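Local coordinates for pectate lyase (Bacillus, PDB 3VMV), which probably cleaves polygalacturonate, the acidic backbone of pectin, by the eliminative reaction of polysaccharide lyase family 1, at residues D148-D153 and H175-L180; G120-V125 and D153-M158; D215-N220 and P300-Q305. All coordinates share one frame; numbering follows the deposited sequence.

Contact 1 of 3, residues D148-D153 and H175-L180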
loop_
_atom_site.group_PDB
_atom_site.type_symbol
_atom_site.label_atom_id
_atom_site.label_comp_id
_atom_site.label_asym_id
_atom_site.label_seq_id
_atom_site.Cartn_x
_atom_site.Cartn_y
_atom_site.Cartn_z
ATOM N N ASP A 148 -10.381 -15.676 -11.752
ATOM C CA ASP A 148 -11.401 -14.815 -11.138
ATOM C C ASP A 148 -10.691 -13.668 -10.422
ATOM O O ASP A 148 -10.096 -13.859 -9.356
ATOM C CB ASP A 148 -12.285 -15.626 -10.174
ATOM C CG ASP A 148 -13.278 -14.771 -9.390
ATOM O OD1 ASP A 148 -13.416 -13.549 -9.650
ATOM O OD2 ASP A 148 -13.921 -15.337 -8.484
ATOM N N SER A 149 -10.740 -12.497 -11.047
ATOM C CA SER A 149 -9.997 -11.345 -10.549
ATOM C C SER A 149 -10.500 -10.914 -9.177
ATOM O O SER A 149 -9.817 -10.180 -8.510
ATOM C CB SER A 149 -10.114 -10.167 -11.524
ATOM O OG SER A 149 -11.487 -9.789 -11.626
ATOM N N ASP A 150 -11.704 -11.352 -8.767
ATOM C CA ASP A 150 -12.304 -10.894 -7.521
ATOM C C ASP A 150 -12.225 -11.945 -6.412
ATOM O O ASP A 150 -12.730 -11.730 -5.302
ATOM C CB ASP A 150 -13.782 -10.536 -7.726
ATOM C CG ASP A 150 -13.980 -9.373 -8.649
ATOM O OD1 ASP A 150 -13.175 -8.435 -8.598
ATOM O OD2 ASP A 150 -14.958 -9.392 -9.423
ATOM N N TYR A 151 -11.600 -13.098 -6.697
ATOM C CA TYR A 151 -11.528 -14.164 -5.674
ATOM C C TYR A 151 -10.801 -13.631 -4.454
ATOM O O TYR A 151 -11.262 -13.811 -3.313
ATOM C CB TYR A 151 -10.843 -15.413 -6.230
ATOM C CG TYR A 151 -10.845 -16.599 -5.292
ATOM C CD1 TYR A 151 -11.911 -17.473 -5.268
ATOM C CD2 TYR A 151 -9.780 -16.826 -4.422
ATOM C CE1 TYR A 151 -11.916 -18.566 -4.415
ATOM C CE2 TYR A 151 -9.771 -17.898 -3.574
ATOM C CZ TYR A 151 -10.842 -18.774 -3.581
ATOM O OH TYR A 151 -10.825 -19.854 -2.730
ATOM N N TYR A 152 -9.638 -13.020 -4.707
ATOM C CA TYR A 152 -8.969 -12.169 -3.730
ATOM C C TYR A 152 -9.339 -10.742 -4.047
ATOM O O TYR A 152 -9.670 -10.423 -5.223
ATOM C CB TYR A 152 -7.445 -12.362 -3.818
ATOM C CG TYR A 152 -7.041 -13.821 -3.649
ATOM C CD1 TYR A 152 -7.136 -14.455 -2.410
ATOM C CD2 TYR A 152 -6.568 -14.548 -4.747
ATOM C CE1 TYR A 152 -6.784 -15.803 -2.270
ATOM C CE2 TYR A 152 -6.210 -15.888 -4.618
ATOM C CZ TYR A 152 -6.308 -16.495 -3.388
ATOM O OH TYR A 152 -5.970 -17.843 -3.280
ATOM N N ASP A 153 -9.259 -9.861 -3.041
ATOM C CA ASP A 153 -9.551 -8.440 -3.292
ATOM C C ASP A 153 -8.249 -7.656 -3.449
ATOM O O ASP A 153 -7.566 -7.837 -4.453
ATOM C CB ASP A 153 -10.489 -7.871 -2.209
ATOM C CG ASP A 153 -11.195 -6.575 -2.635
ATOM O OD1 ASP A 153 -10.966 -6.074 -3.750
ATOM O OD2 ASP A 153 -12.018 -6.062 -1.825
ATOM N N HIS A 175 -0.875 -10.978 -8.551
ATOM C CA HIS A 175 -2.166 -10.538 -8.033
ATOM C C HIS A 175 -2.921 -9.800 -9.123
ATOM O O HIS A 175 -2.330 -9.201 -9.992
ATOM C CB HIS A 175 -1.904 -9.598 -6.855
ATOM C CG HIS A 175 -3.109 -9.332 -6.018
ATOM N ND1 HIS A 175 -3.909 -8.222 -6.156
ATOM C CD2 HIS A 175 -3.637 -10.060 -5.007
ATOM C CE1 HIS A 175 -4.886 -8.284 -5.262
ATOM N NE2 HIS A 175 -4.758 -9.406 -4.581
ATOM N N TRP A 176 -4.247 -9.785 -9.044
ATOM C CA TRP A 176 -5.043 -9.057 -9.992
ATOM C C TRP A 176 -5.214 -7.570 -9.597
ATOM O O TRP A 176 -4.629 -6.717 -10.268
ATOM C CB TRP A 176 -6.430 -9.700 -10.142
ATOM C CG TRP A 176 -6.472 -11.019 -10.881
ATOM C CD1 TRP A 176 -6.246 -12.273 -10.367
ATOM C CD2 TRP A 176 -6.845 -11.210 -12.237
ATOM N NE1 TRP A 176 -6.439 -13.225 -11.346
ATOM C CE2 TRP A 176 -6.801 -12.598 -12.504
ATOM C CE3 TRP A 176 -7.186 -10.329 -13.276
ATOM C CZ2 TRP A 176 -7.102 -13.131 -13.765
ATOM C CZ3 TRP A 176 -7.498 -10.858 -14.525
ATOM C CH2 TRP A 176 -7.463 -12.258 -14.746
ATOM N N LYS A 177 -5.979 -7.277 -8.533
ATOM C CA LYS A 177 -6.377 -5.893 -8.207
ATOM C C LYS A 177 -5.464 -5.328 -7.119
ATOM O O LYS A 177 -5.729 -5.457 -5.918
ATOM C CB LYS A 177 -7.846 -5.824 -7.765
ATOM C CG LYS A 177 -8.820 -6.495 -8.727
ATOM C CD LYS A 177 -10.278 -6.423 -8.169
ATOM C CE LYS A 177 -10.447 -7.217 -6.873
ATOM N NZ LYS A 177 -11.910 -7.137 -6.473
ATOM N N THR A 178 -4.362 -4.708 -7.532
ATOM C CA THR A 178 -3.244 -4.543 -6.584
ATOM C C THR A 178 -3.470 -3.516 -5.459
ATOM O O THR A 178 -3.384 -3.882 -4.278
ATOM C CB THR A 178 -1.951 -4.232 -7.341
ATOM O OG1 THR A 178 -1.840 -5.095 -8.486
ATOM C CG2 THR A 178 -0.710 -4.499 -6.473
ATOM N N MET A 179 -3.760 -2.261 -5.809
ATOM C CA MET A 179 -3.824 -1.184 -4.823
ATOM C C MET A 179 -4.871 -0.171 -5.187
ATOM O O MET A 179 -4.940 0.296 -6.338
ATOM C CB MET A 179 -2.497 -0.433 -4.789
ATOM C CG MET A 179 -1.350 -1.273 -4.323
ATOM S SD MET A 179 0.196 -0.341 -4.150
ATOM C CE MET A 179 0.427 0.345 -5.792
ATOM N N LEU A 180 -5.698 0.210 -4.213
ATOM C CA LEU A 180 -6.701 1.258 -4.413
ATOM C C LEU A 180 -6.336 2.480 -3.558
ATOM O O LEU A 180 -5.825 2.327 -2.413
ATOM C CB LEU A 180 -8.061 0.687 -3.945
ATOM C CG LEU A 180 -9.471 1.083 -4.284
ATOM C CD1 LEU A 180 -9.702 0.914 -5.782
ATOM C CD2 LEU A 180 -10.436 0.216 -3.469
HETATM O O HOH W 1 -12.844 -9.102 -4.441
HETATM O O HOH W 2 -7.510 -9.327 -6.785
#

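Contact 2 of 3, residues G120-V125 and D153-M158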
loop_
_atom_site.group_PDB
_atom_site.type_symbol
_atom_site.label_atom_id
_atom_site.label_comp_id
_atom_site.label_asym_id
_atom_site.label_seq_id
_atom_site.Cartn_x
_atom_site.Cartn_y
_atom_site.Cartn_z
ATOM N N GLY A 120 -10.719 -9.294 2.302
ATOM C CA GLY A 120 -10.030 -9.911 1.178
ATOM C C GLY A 120 -8.815 -9.098 0.745
ATOM O O GLY A 120 -8.359 -9.173 -0.409
ATOM N N THR A 121 -8.278 -8.339 1.684
ATOM C CA THR A 121 -7.215 -7.390 1.362
ATOM C C THR A 121 -6.078 -7.510 2.369
ATOM O O THR A 121 -6.314 -7.643 3.576
ATOM C CB THR A 121 -7.804 -5.971 1.380
ATOM O OG1 THR A 121 -8.738 -5.842 0.282
ATOM C CG2 THR A 121 -6.714 -4.901 1.222
ATOM N N ALA A 122 -4.832 -7.474 1.893
ATOM C CA ALA A 122 -3.705 -7.715 2.799
ATOM C C ALA A 122 -3.580 -6.585 3.847
ATOM O O ALA A 122 -3.418 -6.867 5.029
ATOM C CB ALA A 122 -2.380 -7.900 2.019
ATOM N N ILE A 123 -3.602 -5.318 3.407
ATOM C CA ILE A 123 -3.689 -4.216 4.362
ATOM C C ILE A 123 -4.718 -3.232 3.862
ATOM O O ILE A 123 -4.574 -2.668 2.780
ATOM C CB ILE A 123 -2.364 -3.490 4.555
ATOM C CG1 ILE A 123 -1.286 -4.481 4.974
ATOM C CG2 ILE A 123 -2.511 -2.398 5.646
ATOM C CD1 ILE A 123 0.136 -3.841 5.147
ATOM N N GLU A 124 -5.771 -3.020 4.650
ATOM C CA GLU A 124 -6.761 -1.997 4.375
ATOM C C GLU A 124 -6.537 -0.831 5.305
ATOM O O GLU A 124 -6.524 -1.026 6.525
ATOM C CB GLU A 124 -8.185 -2.547 4.554
ATOM C CG GLU A 124 -9.219 -1.364 4.536
ATOM C CD GLU A 124 -10.684 -1.711 4.227
ATOM O OE1 GLU A 124 -11.046 -1.937 3.039
ATOM O OE2 GLU A 124 -11.506 -1.692 5.172
ATOM N N VAL A 125 -6.367 0.379 4.761
ATOM C CA VAL A 125 -6.122 1.548 5.592
ATOM C C VAL A 125 -7.323 2.483 5.408
ATOM O O VAL A 125 -7.549 2.970 4.313
ATOM C CB VAL A 125 -4.822 2.254 5.168
ATOM C CG1 VAL A 125 -4.560 3.441 6.043
ATOM C CG2 VAL A 125 -3.609 1.287 5.165
ATOM N N ASP A 153 -9.259 -9.861 -3.041
ATOM C CA ASP A 153 -9.551 -8.440 -3.292
ATOM C C ASP A 153 -8.249 -7.656 -3.449
ATOM O O ASP A 153 -7.566 -7.837 -4.453
ATOM C CB ASP A 153 -10.489 -7.871 -2.209
ATOM C CG ASP A 153 -11.195 -6.575 -2.635
ATOM O OD1 ASP A 153 -10.966 -6.074 -3.750
ATOM O OD2 ASP A 153 -12.018 -6.062 -1.825
ATOM N N GLY A 154 -7.923 -6.751 -2.541
ATOM C CA GLY A 154 -6.721 -5.934 -2.763
ATOM C C GLY A 154 -5.460 -6.402 -2.078
ATOM O O GLY A 154 -5.485 -7.281 -1.236
ATOM N N LEU A 155 -4.335 -5.785 -2.419
ATOM C CA LEU A 155 -3.164 -5.995 -1.622
ATOM C C LEU A 155 -3.019 -4.888 -0.610
ATOM O O LEU A 155 -3.073 -5.163 0.584
ATOM C CB LEU A 155 -1.897 -6.155 -2.480
ATOM C CG LEU A 155 -1.897 -7.487 -3.263
ATOM C CD1 LEU A 155 -0.600 -7.606 -4.041
ATOM C CD2 LEU A 155 -2.090 -8.713 -2.344
ATOM N N VAL A 156 -2.853 -3.647 -1.045
ATOM C CA VAL A 156 -2.885 -2.530 -0.086
ATOM C C VAL A 156 -3.855 -1.494 -0.574
ATOM O O VAL A 156 -3.660 -0.907 -1.665
ATOM C CB VAL A 156 -1.511 -1.835 0.131
ATOM C CG1 VAL A 156 -1.688 -0.543 0.982
ATOM C CG2 VAL A 156 -0.518 -2.809 0.814
ATOM N N ASP A 157 -4.965 -1.314 0.162
ATOM C CA ASP A 157 -6.020 -0.388 -0.241
ATOM C C ASP A 157 -6.168 0.701 0.787
ATOM O O ASP A 157 -6.112 0.440 1.990
ATOM C CB ASP A 157 -7.388 -1.075 -0.387
ATOM C CG ASP A 157 -7.473 -2.028 -1.574
ATOM O OD1 ASP A 157 -6.622 -1.999 -2.475
ATOM O OD2 ASP A 157 -8.443 -2.854 -1.602
ATOM N N MET A 158 -6.384 1.927 0.310
ATOM C CA MET A 158 -6.590 3.085 1.186
ATOM C C MET A 158 -7.908 3.726 0.845
ATOM O O MET A 158 -8.218 3.933 -0.345
ATOM C CB MET A 158 -5.430 4.084 0.974
ATOM C CG MET A 158 -4.074 3.394 1.283
ATOM S SD MET A 158 -2.805 4.526 0.757
ATOM C CE MET A 158 -1.420 3.351 0.771
HETATM O O HOH W 3 -5.861 -10.153 -1.370
HETATM O O HOH W 4 -10.170 -3.499 0.214
#

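Contact 3 of 3, residues D215-N220 and P300-Q305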
loop_
_atom_site.group_PDB
_atom_site.type_symbol
_atom_site.label_atom_id
_atom_site.label_comp_id
_atom_site.label_asym_id
_atom_site.label_seq_id
_atom_site.Cartn_x
_atom_site.Cartn_y
_atom_site.Cartn_z
ATOM N N ASP A 215 -3.576 13.308 -4.075
ATOM C CA ASP A 215 -2.192 13.619 -4.464
ATOM C C ASP A 215 -1.267 12.495 -3.982
ATOM O O ASP A 215 -1.270 12.087 -2.784
ATOM C CB ASP A 215 -1.766 14.941 -3.832
ATOM C CG ASP A 215 -2.502 16.154 -4.440
ATOM O OD1 ASP A 215 -3.012 16.036 -5.560
ATOM O OD2 ASP A 215 -2.590 17.205 -3.756
ATOM N N VAL A 216 -0.462 12.007 -4.933
ATOM C CA VAL A 216 0.379 10.834 -4.744
ATOM C C VAL A 216 1.744 11.065 -5.392
ATOM O O VAL A 216 1.817 11.644 -6.477
ATOM C CB VAL A 216 -0.299 9.622 -5.391
ATOM C CG1 VAL A 216 0.576 8.406 -5.319
ATOM C CG2 VAL A 216 -1.656 9.374 -4.737
ATOM N N HIS A 217 2.816 10.642 -4.729
ATOM C CA HIS A 217 4.163 10.647 -5.310
ATOM C C HIS A 217 4.622 9.204 -5.433
ATOM O O HIS A 217 4.608 8.486 -4.439
ATOM C CB HIS A 217 5.061 11.440 -4.378
ATOM C CG HIS A 217 6.484 11.631 -4.831
ATOM N ND1 HIS A 217 7.479 11.886 -3.912
ATOM C CD2 HIS A 217 7.070 11.646 -6.049
ATOM C CE1 HIS A 217 8.624 12.078 -4.557
ATOM N NE2 HIS A 217 8.411 11.923 -5.850
ATOM N N MET A 218 5.004 8.789 -6.635
ATOM C CA MET A 218 5.613 7.482 -6.846
ATOM C C MET A 218 7.011 7.681 -7.399
ATOM O O MET A 218 7.153 8.220 -8.516
ATOM C CB MET A 218 4.799 6.668 -7.832
ATOM C CG MET A 218 3.337 6.583 -7.439
ATOM S SD MET A 218 2.433 5.336 -8.404
ATOM C CE MET A 218 2.962 3.799 -7.656
ATOM N N PHE A 219 8.012 7.306 -6.598
ATOM C CA PHE A 219 9.386 7.391 -7.099
ATOM C C PHE A 219 10.201 6.145 -6.855
ATOM O O PHE A 219 10.045 5.462 -5.836
ATOM C CB PHE A 219 10.118 8.661 -6.579
ATOM C CG PHE A 219 10.397 8.686 -5.074
ATOM C CD1 PHE A 219 11.656 8.323 -4.588
ATOM C CD2 PHE A 219 9.436 9.120 -4.173
ATOM C CE1 PHE A 219 11.974 8.391 -3.240
ATOM C CE2 PHE A 219 9.727 9.169 -2.790
ATOM C CZ PHE A 219 11.004 8.811 -2.321
ATOM N N ASN A 220 11.092 5.837 -7.808
ATOM C CA ASN A 220 12.072 4.773 -7.598
ATOM C C ASN A 220 11.426 3.422 -7.368
ATOM O O ASN A 220 12.031 2.588 -6.703
ATOM C CB ASN A 220 13.037 5.095 -6.435
ATOM C CG ASN A 220 14.058 6.191 -6.791
ATOM O OD1 ASN A 220 14.232 6.621 -7.986
ATOM N ND2 ASN A 220 14.727 6.658 -5.783
ATOM N N PRO A 300 5.399 17.031 -4.652
ATOM C CA PRO A 300 4.952 16.928 -3.269
ATOM C C PRO A 300 5.702 17.911 -2.365
ATOM O O PRO A 300 6.823 18.355 -2.651
ATOM C CB PRO A 300 5.297 15.475 -2.894
ATOM C CG PRO A 300 6.541 15.176 -3.764
ATOM C CD PRO A 300 6.245 15.889 -5.054
ATOM N N PRO A 301 5.077 18.250 -1.259
ATOM C CA PRO A 301 5.565 19.291 -0.356
ATOM C C PRO A 301 6.581 18.836 0.661
ATOM O O PRO A 301 6.556 19.367 1.758
ATOM C CB PRO A 301 4.286 19.731 0.352
ATOM C CG PRO A 301 3.466 18.482 0.409
ATOM C CD PRO A 301 3.746 17.753 -0.871
ATOM N N TYR A 302 7.448 17.881 0.356
ATOM C CA TYR A 302 8.391 17.419 1.351
ATOM C C TYR A 302 9.771 17.227 0.721
ATOM O O TYR A 302 9.885 17.120 -0.496
ATOM C CB TYR A 302 7.919 16.103 2.028
ATOM C CG TYR A 302 7.510 14.990 1.060
ATOM C CD1 TYR A 302 8.452 14.355 0.250
ATOM C CD2 TYR A 302 6.175 14.601 0.936
ATOM C CE1 TYR A 302 8.086 13.344 -0.633
ATOM C CE2 TYR A 302 5.814 13.573 0.040
ATOM C CZ TYR A 302 6.762 12.954 -0.710
ATOM O OH TYR A 302 6.376 11.937 -1.571
ATOM N N SER A 303 10.789 17.180 1.583
ATOM C CA SER A 303 12.149 16.852 1.166
ATOM C C SER A 303 12.267 15.355 0.959
ATOM O O SER A 303 11.637 14.585 1.677
ATOM C CB SER A 303 13.101 17.293 2.273
ATOM O OG SER A 303 13.002 18.695 2.518
ATOM N N TYR A 304 13.136 14.934 0.032
ATOM C CA TYR A 304 13.350 13.522 -0.175
ATOM C C TYR A 304 14.643 13.329 -0.973
ATOM O O TYR A 304 15.193 14.280 -1.543
ATOM C CB TYR A 304 12.138 12.847 -0.868
ATOM C CG TYR A 304 11.855 13.361 -2.267
ATOM C CD1 TYR A 304 12.291 12.670 -3.396
ATOM C CD2 TYR A 304 11.160 14.570 -2.459
ATOM C CE1 TYR A 304 12.063 13.146 -4.679
ATOM C CE2 TYR A 304 10.896 15.052 -3.743
ATOM C CZ TYR A 304 11.361 14.341 -4.870
ATOM O OH TYR A 304 11.087 14.846 -6.115
ATOM N N GLN A 305 15.127 12.097 -0.974
ATOM C CA GLN A 305 16.271 11.701 -1.788
ATOM C C GLN A 305 15.782 10.761 -2.843
ATOM O O GLN A 305 14.997 9.835 -2.516
ATOM C CB GLN A 305 17.293 11.002 -0.895
ATOM C CG GLN A 305 17.942 11.952 0.064
ATOM C CD GLN A 305 18.919 12.866 -0.630
ATOM O OE1 GLN A 305 19.744 12.420 -1.436
ATOM N NE2 GLN A 305 18.835 14.164 -0.329
#

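Contact 1 of 3, residues D148-D153 and H175-L180
Lys-177 reaches across to two aspartates of 148-153. Its NZ forms salt bridges with Asp-150 OD1, 2.8 Å away, and with Asp-153 OD1, at 3.1 Å. The two carboxylates are approached differently: that of Asp-150 on its anti side and somewhat out of plane, that of Asp-153 from well above its plane. A bend halfway along the lysine chain (chi3 -65°) carries CE to within 3.4 Å of Ser-149 O before the ammonium group arrives between the acids. A long, flexible chain suits this place, since its methylenes pass along the loop backbone while only its tip must be polar. Water 1 completes the grip, accepting from NZ and donating to Asp-150 O over 2.8 Å.

Ser-149 and Trp-176 form the less polar half. One face of the indole is turned to the serine backbone, with Ser-149 CA 3.6 Å from the centroid of the five-membered ring, a CH-pi contact; Ser-149 CB meets Trp-176 CE3 at 3.4 Å. A small residue lets the loop come this near to the ring, whose NE1 is hydrogen-bonded to Pro-144 O. Asp-148 OD1 accepts from Asp-150 N in an Asx turn, which probably steadies the chain where Asp-150 leaves it.

One lysine thus balances two acids that would otherwise probably repel, tying an irregular loop at the protein surface to the corner that leads into strand 177-181.

Contact 2 of 3, residues G120-V125 and D153-M158
Thr-121 sets OG1 beside its own backbone N (chi1 -67°), which places the hydroxyl near Gly-154 N; Asp-157 turns its carboxylate to the corresponding side (chi1 -69°), bringing OD2 near that hydroxyl. The two side chains cross at about a right angle. Thr-121 OG1 accepts a hydrogen bond from Gly-154 N over 3.1 Å. Water 4 bridges the hydroxyl and the carboxylate: it stands 2.7 Å from Thr-121 OG1 and donates to Asp-157 OD2. The other carboxylate oxygen, Asp-157 OD1, accepts from Leu-180 N on the next coil.

Beyond this polar corner the backbones run as neighbouring parallel strands, 123-125 and 156-158. Ile-123 N donates to Leu-155 O, Asp-157 N to Ile-123 O at 3.0 Å, and Val-125 N to Asp-157 O at 2.8 Å. On the face bearing Ile-123, Val-125, Val-156 and Met-158, branched or long apolar chains pack, with Val-125 CB 4.1 Å from Met-158 CG; Phe-139 and Ile-134 adjoin them. Glu-124 and Asp-157 occupy the other face, where Lys-159 forms a salt bridge to Glu-124.

Glycine suits position 154 because a beta carbon there would run into Asp-157 OD2. At the entry to the pair, Asp-153 N donates to Gly-120 O over 2.9 Å. A valine in place of Thr-121 would probably leave Gly-154 N without its acceptor and water 4 without one of its holders.

The threonine hydroxyl thus takes the place of a backbone acceptor for Gly-154 N where the chains are not yet regular strand, and the buried carboxylate of Asp-157 is satisfied by Leu-180 N at one oxygen and by water 4 at the other.

Contact 3 of 3, residues D215-N220 and P300-Q305
His-217 and Tyr-302 share the one direct hydrogen bond between 215-220 and 300-305: His-217 ND1 and Tyr-302 OH are 2.6 Å apart, the angle at hydrogen being 151°, and either may be the donor. The phenol oxygen comes in at the edge of the imidazole, close to its plane. The other ring nitrogen, His-217 NE2, is hydrogen-bonded to Glu-242, and Tyr-302 OH also bonds to Thr-195, so the imidazole is held through both of its nitrogens and its rotation is probably fixed.

A CH-pi contact comes from proline. Pro-300 CG sits over one face of the imidazole, 3.7 Å from its centroid, offset so that His-217 ND1 is only 3.4 Å from this carbon. Proline suits the spot, being a compact, rigid apolar ring. The opposite face of the imidazole is touched by Phe-219 of the same strand.

Ring-to-ring contacts make up the rest. His-217 swings its ring away from its own backbone N (chi1 -177°), out to the loop, and its edge meets the face of Tyr-304 in a T-shaped pair, centroids 4.7 Å apart and planes at 71°. His-217 CE1 lies over the middle of the tyrosine ring, 3.6 Å from Tyr-304 CZ. Phe-219 approaches the same tyrosine obliquely, Phe-219 CZ reaching Tyr-304 CD1 at 4.2 Å. The other close neighbour of Phe-219 across the contact is the backbone, with Gln-305 O 3.4 Å from Phe-219 CE1.

Together His-217, Phe-219, Tyr-302 and Tyr-304 form an aromatic cluster, here laid on the outer side of a parallel beta-helix, where the irregular chain preceding helix 309-319 packs over strand 215-219.

Overall arrangement
The three contacts belong to one right-handed parallel beta-helix, the fold of polysaccharide lyase family 1. Contacts 1 and 2 are close, their centres 9 Å apart, and share Asp-153: segments 120-125, 153-158 and 175-180 lie on successive coils, and strand 156-158 pairs with 123-126 on one side and 177-181 on the other. Their segments alternate along the chain. Contact 3 comes later in sequence, about 26 Å between centres from contact 1 and 22 Å from contact 2, without touching either. Contacts 1 and 2 thus join coils and their projecting loop in sequence, whereas contact 3 brings back chain from 80 residues further on to cover a strand.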